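Local structure of CMP-sialic acid transporter 1 (Zea mays, 6I1R) at residues I127-T141 with L291-Y303. The protein probably carries CMP-sialic acid from the cytoplasm into the Golgi in exchange for CMP, and may also move related nucleotide sugars such as CMP-Kdo. The protein carries 5 engineered substitutions. Residues are numbered along the deposited sequence; the frame is centred on the assembly and turned at random.
Sequences IQWMAIVLLAVGTTT and LGIIICIISLQMY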
loop_
_atom_site.group_PDB
_atom_site.type_symbol
_atom_site.label_atom_id
_atom_site.label_comp_id
_atom_site.label_asym_id
_atom_site.label_seq_id
_atom_site.Cartn_x
_atom_site.Cartn_y
_atom_site.Cartn_z
ATOM N N ILE B 127 -12.593 34.687 -21.044
ATOM C CA ILE B 127 -13.497 34.209 -19.989
ATOM C C ILE B 127 -13.307 32.699 -19.792
ATOM O O ILE B 127 -13.338 32.212 -18.659
ATOM C CB ILE B 127 -14.971 34.566 -20.295
ATOM C CG1 ILE B 127 -15.913 34.145 -19.162
ATOM C CG2 ILE B 127 -15.432 33.983 -21.623
ATOM C CD1 ILE B 127 -15.528 34.679 -17.806
ATOM N N GLN B 128 -13.124 31.973 -20.893
ATOM C CA GLN B 128 -12.943 30.523 -20.847
ATOM C C GLN B 128 -11.572 30.199 -20.243
ATOM O O GLN B 128 -11.471 29.331 -19.381
ATOM C CB GLN B 128 -13.104 29.916 -22.243
ATOM C CG GLN B 128 -14.558 29.678 -22.630
ATOM C CD GLN B 128 -14.745 29.376 -24.097
ATOM O OE1 GLN B 128 -13.880 29.644 -24.927
ATOM N NE2 GLN B 128 -15.899 28.822 -24.430
ATOM N N TRP B 129 -10.535 30.906 -20.685
ATOM C CA TRP B 129 -9.185 30.716 -20.144
ATOM C C TRP B 129 -9.184 30.957 -18.629
ATOM O O TRP B 129 -8.532 30.228 -17.878
ATOM C CB TRP B 129 -8.168 31.617 -20.859
ATOM C CG TRP B 129 -7.401 30.905 -21.928
ATOM C CD1 TRP B 129 -7.505 31.072 -23.279
ATOM C CD2 TRP B 129 -6.416 29.878 -21.727
ATOM N NE1 TRP B 129 -6.646 30.228 -23.931
ATOM C CE2 TRP B 129 -5.965 29.482 -23.005
ATOM C CE3 TRP B 129 -5.871 29.260 -20.594
ATOM C CZ2 TRP B 129 -4.993 28.496 -23.174
ATOM C CZ3 TRP B 129 -4.910 28.287 -20.764
ATOM C CH2 TRP B 129 -4.479 27.913 -22.038
ATOM N N MET B 130 -9.922 31.972 -18.195
ATOM C CA MET B 130 -10.010 32.303 -16.779
ATOM C C MET B 130 -10.777 31.203 -16.030
ATOM O O MET B 130 -10.513 30.966 -14.851
ATOM C CB MET B 130 -10.690 33.663 -16.588
ATOM C CG MET B 130 -9.751 34.825 -16.875
ATOM S SD MET B 130 -10.559 36.268 -17.603
ATOM C CE MET B 130 -11.822 36.578 -16.376
ATOM N N ALA B 131 -11.696 30.524 -16.716
ATOM C CA ALA B 131 -12.442 29.406 -16.127
ATOM C C ALA B 131 -11.522 28.191 -15.948
ATOM O O ALA B 131 -11.550 27.542 -14.898
ATOM C CB ALA B 131 -13.637 29.070 -16.986
ATOM N N ILE B 132 -10.711 27.892 -16.964
ATOM C CA ILE B 132 -9.782 26.755 -16.896
ATOM C C ILE B 132 -8.881 26.945 -15.669
ATOM O O ILE B 132 -8.727 26.033 -14.857
ATOM C CB ILE B 132 -8.950 26.600 -18.190
ATOM C CG1 ILE B 132 -9.812 26.543 -19.456
ATOM C CG2 ILE B 132 -8.033 25.387 -18.097
ATOM C CD1 ILE B 132 -10.900 25.495 -19.432
ATOM N N VAL B 133 -8.311 28.141 -15.538
ATOM C CA VAL B 133 -7.436 28.455 -14.410
ATOM C C VAL B 133 -8.241 28.316 -13.113
ATOM O O VAL B 133 -7.814 27.626 -12.187
ATOM C CB VAL B 133 -6.807 29.858 -14.542
ATOM C CG1 VAL B 133 -6.081 30.276 -13.270
ATOM C CG2 VAL B 133 -5.868 29.947 -15.738
ATOM N N LEU B 134 -9.411 28.946 -13.057
ATOM C CA LEU B 134 -10.230 28.896 -11.843
ATOM C C LEU B 134 -10.480 27.443 -11.429
ATOM O O LEU B 134 -10.476 27.146 -10.238
ATOM C CB LEU B 134 -11.561 29.619 -12.061
ATOM C CG LEU B 134 -11.613 31.067 -11.584
ATOM C CD1 LEU B 134 -12.964 31.670 -11.916
ATOM C CD2 LEU B 134 -11.336 31.175 -10.091
ATOM N N LEU B 135 -10.700 26.557 -12.400
ATOM C CA LEU B 135 -10.959 25.148 -12.097
ATOM C C LEU B 135 -9.746 24.545 -11.378
ATOM O O LEU B 135 -9.895 23.900 -10.340
ATOM C CB LEU B 135 -11.263 24.386 -13.391
ATOM C CG LEU B 135 -11.700 22.933 -13.207
ATOM C CD1 LEU B 135 -13.065 22.852 -12.539
ATOM C CD2 LEU B 135 -11.716 22.197 -14.538
ATOM N N ALA B 136 -8.560 24.760 -11.941
ATOM C CA ALA B 136 -7.317 24.254 -11.361
ATOM C C ALA B 136 -7.112 24.844 -9.961
ATOM O O ALA B 136 -6.726 24.131 -9.037
ATOM C CB ALA B 136 -6.156 24.581 -12.268
ATOM N N VAL B 137 -7.375 26.141 -9.820
ATOM C CA VAL B 137 -7.203 26.829 -8.540
ATOM C C VAL B 137 -8.246 26.306 -7.541
ATOM O O VAL B 137 -7.932 26.115 -6.369
ATOM C CB VAL B 137 -7.291 28.359 -8.707
ATOM C CG1 VAL B 137 -7.354 29.073 -7.366
ATOM C CG2 VAL B 137 -6.145 28.907 -9.542
ATOM N N GLY B 138 -9.472 26.071 -8.006
ATOM C CA GLY B 138 -10.581 25.660 -7.136
ATOM C C GLY B 138 -10.403 24.256 -6.581
ATOM O O GLY B 138 -10.782 23.980 -5.438
ATOM N N THR B 139 -9.842 23.367 -7.397
ATOM C CA THR B 139 -9.605 21.979 -7.002
ATOM C C THR B 139 -8.434 21.923 -6.014
ATOM O O THR B 139 -8.506 21.245 -4.989
ATOM C CB THR B 139 -9.354 21.100 -8.233
ATOM O OG1 THR B 139 -8.269 21.664 -8.969
ATOM C CG2 THR B 139 -10.573 20.980 -9.123
ATOM N N THR B 140 -7.365 22.644 -6.341
ATOM C CA THR B 140 -6.218 22.806 -5.446
ATOM C C THR B 140 -6.692 23.315 -4.079
ATOM O O THR B 140 -6.279 22.786 -3.047
ATOM C CB THR B 140 -5.177 23.751 -6.061
ATOM O OG1 THR B 140 -4.791 23.209 -7.324
ATOM C CG2 THR B 140 -3.952 23.942 -5.193
ATOM N N THR B 141 -7.568 24.322 -4.092
ATOM C CA THR B 141 -8.077 24.959 -2.869
ATOM C C THR B 141 -8.707 23.909 -1.943
ATOM O O THR B 141 -8.464 23.926 -0.739
ATOM C CB THR B 141 -9.070 26.081 -3.205
ATOM O OG1 THR B 141 -8.330 27.154 -3.787
ATOM C CG2 THR B 141 -9.838 26.592 -2.005
ATOM N N LEU B 291 -15.007 26.299 -0.100
ATOM C CA LEU B 291 -14.498 27.350 -0.990
ATOM C C LEU B 291 -14.236 26.771 -2.387
ATOM O O LEU B 291 -14.684 27.331 -3.389
ATOM C CB LEU B 291 -13.216 27.945 -0.397
ATOM C CG LEU B 291 -13.367 28.666 0.943
ATOM C CD1 LEU B 291 -12.014 29.131 1.460
ATOM C CD2 LEU B 291 -14.330 29.839 0.835
ATOM N N GLY B 292 -13.521 25.649 -2.443
ATOM C CA GLY B 292 -13.165 25.008 -3.711
ATOM C C GLY B 292 -14.381 24.695 -4.571
ATOM O O GLY B 292 -14.320 24.804 -5.798
ATOM N N ILE B 293 -15.482 24.308 -3.929
ATOM C CA ILE B 293 -16.726 23.966 -4.633
ATOM C C ILE B 293 -17.302 25.224 -5.297
ATOM O O ILE B 293 -17.709 25.176 -6.459
ATOM C CB ILE B 293 -17.737 23.303 -3.673
ATOM C CG1 ILE B 293 -17.315 21.876 -3.316
ATOM C CG2 ILE B 293 -19.147 23.339 -4.248
ATOM C CD1 ILE B 293 -18.012 21.311 -2.101
ATOM N N ILE B 294 -17.339 26.334 -4.560
ATOM C CA ILE B 294 -17.918 27.588 -5.064
ATOM C C ILE B 294 -17.087 28.084 -6.254
ATOM O O ILE B 294 -17.642 28.482 -7.281
ATOM C CB ILE B 294 -18.018 28.646 -3.944
ATOM C CG1 ILE B 294 -19.042 28.240 -2.880
ATOM C CG2 ILE B 294 -18.328 30.022 -4.520
ATOM C CD1 ILE B 294 -18.907 28.983 -1.572
ATOM N N ILE B 295 -15.765 28.059 -6.106
ATOM C CA ILE B 295 -14.858 28.421 -7.199
ATOM C C ILE B 295 -15.188 27.561 -8.423
ATOM O O ILE B 295 -15.318 28.074 -9.536
ATOM C CB ILE B 295 -13.383 28.261 -6.773
ATOM C CG1 ILE B 295 -12.969 29.333 -5.762
ATOM C CG2 ILE B 295 -12.464 28.256 -7.985
ATOM C CD1 ILE B 295 -11.857 28.907 -4.836
ATOM N N CYS B 296 -15.326 26.259 -8.198
ATOM C CA CYS B 296 -15.507 25.298 -9.283
ATOM C C CYS B 296 -16.893 25.462 -9.925
ATOM O O CYS B 296 -16.997 25.460 -11.150
ATOM C CB CYS B 296 -15.284 23.873 -8.790
ATOM S SG CYS B 296 -13.529 23.447 -8.640
ATOM N N ILE B 297 -17.942 25.615 -9.117
ATOM C CA ILE B 297 -19.292 25.852 -9.652
ATOM C C ILE B 297 -19.273 27.112 -10.529
ATOM O O ILE B 297 -19.877 27.132 -11.602
ATOM C CB ILE B 297 -20.339 25.949 -8.520
ATOM C CG1 ILE B 297 -20.624 24.576 -7.903
ATOM C CG2 ILE B 297 -21.617 26.616 -9.011
ATOM C CD1 ILE B 297 -21.482 24.619 -6.658
ATOM N N ILE B 298 -18.581 28.152 -10.072
ATOM C CA ILE B 298 -18.480 29.406 -10.829
ATOM C C ILE B 298 -17.597 29.178 -12.063
ATOM O O ILE B 298 -17.893 29.702 -13.134
ATOM C CB ILE B 298 -17.976 30.558 -9.933
ATOM C CG1 ILE B 298 -19.113 31.120 -9.076
ATOM C CG2 ILE B 298 -17.297 31.648 -10.753
ATOM C CD1 ILE B 298 -18.658 31.999 -7.935
ATOM N N SER B 299 -16.527 28.399 -11.920
ATOM C CA SER B 299 -15.682 28.047 -13.066
ATOM C C SER B 299 -16.496 27.274 -14.114
ATOM O O SER B 299 -16.231 27.389 -15.311
ATOM C CB SER B 299 -14.469 27.263 -12.639
ATOM O OG SER B 299 -13.650 26.960 -13.758
ATOM N N LEU B 300 -17.470 26.483 -13.664
ATOM C CA LEU B 300 -18.338 25.736 -14.580
ATOM C C LEU B 300 -19.191 26.727 -15.380
ATOM O O LEU B 300 -19.202 26.700 -16.612
ATOM C CB LEU B 300 -19.220 24.772 -13.778
ATOM C CG LEU B 300 -19.943 23.701 -14.594
ATOM C CD1 LEU B 300 -19.116 22.426 -14.680
ATOM C CD2 LEU B 300 -21.313 23.400 -14.004
ATOM N N GLN B 301 -19.882 27.606 -14.663
ATOM C CA GLN B 301 -20.771 28.587 -15.276
ATOM C C GLN B 301 -19.989 29.411 -16.309
ATOM O O GLN B 301 -20.401 29.506 -17.460
ATOM C CB GLN B 301 -21.405 29.470 -14.199
ATOM C CG GLN B 301 -22.426 28.734 -13.342
ATOM C CD GLN B 301 -23.052 29.617 -12.290
ATOM O OE1 GLN B 301 -22.398 30.470 -11.694
ATOM N NE2 GLN B 301 -24.335 29.408 -12.046
ATOM N N MET B 302 -18.851 29.966 -15.905
ATOM C CA MET B 302 -18.032 30.803 -16.793
ATOM C C MET B 302 -17.792 30.089 -18.128
ATOM O O MET B 302 -18.004 30.673 -19.190
ATOM C CB MET B 302 -16.677 31.133 -16.158
ATOM C CG MET B 302 -16.776 32.162 -15.058
ATOM S SD MET B 302 -15.319 32.276 -14.005
ATOM C CE MET B 302 -14.075 32.804 -15.181
ATOM N N TYR B 303 -17.358 28.833 -18.070
ATOM C CA TYR B 303 -16.913 28.133 -19.272
ATOM C C TYR B 303 -18.107 27.696 -20.132
ATOM O O TYR B 303 -18.023 27.744 -21.360
ATOM C CB TYR B 303 -16.057 26.915 -18.921
ATOM C CG TYR B 303 -15.499 26.213 -20.132
ATOM C CD1 TYR B 303 -16.233 25.245 -20.798
ATOM C CD2 TYR B 303 -14.254 26.546 -20.641
ATOM C CE1 TYR B 303 -15.737 24.612 -21.927
ATOM C CE2 TYR B 303 -13.741 25.920 -21.766
ATOM C CZ TYR B 303 -14.487 24.950 -22.412
ATOM O OH TYR B 303 -13.992 24.327 -23.521
#
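T141, which packs against L291, G292 and I295 of the helix across, has its hydroxyl turned back to its own helix: OG1 and the backbone N of T141 both bond to V137 O, from opposite faces of its carbonyl plane. That leaves the methyl of T141 facing the backbone N of G292. Next to it two glycines bring the backbones together, the CA atoms of G138 and G292 lying 4.3 Å apart. CG2 of I295 rests over G138 CA, and SG of C296 lies alongside, 3.9 Å from T139 CG2. Midway, OG of S299, swung anti to its own backbone N (chi1 -179°), points at A131 O and is modelled 2.5 Å from it, a hydrogen bond whose exact length is doubtful. CB of L134 and CB of L135 lie against this hydroxyl in a buried setting. Toward the ends 127 and 303, M302 is a knob in the hole formed by I127, M130, A131 and L134. Its chain bends at the sulfur, carrying CE to within 3.5 Å of I127 CD1, while the L134 side chain crosses that of M302 at about a right angle, its CD1 against SD. Beside it, NE2 of Q128 lies over one face of the Y303 ring, with the amide plane 28° from the ring plane; CG of Q128 comes to 3.7 Å from Y303 CD2, and A131 CB sits at the ring edge. The amide oxygen of Q128 bonds to the backbone N of S125, and the ring of Y264 on helix 259-279 also meets the Y303 ring. The helix axes approach to 7.6 Å and run nearly antiparallel at 164°: helix 287-304, predicted to span the membrane, pairs with helix 126-143 through close glycine, alanine and serine packing in the nucleotide-sugar transporter fold, away from the CMP pocket.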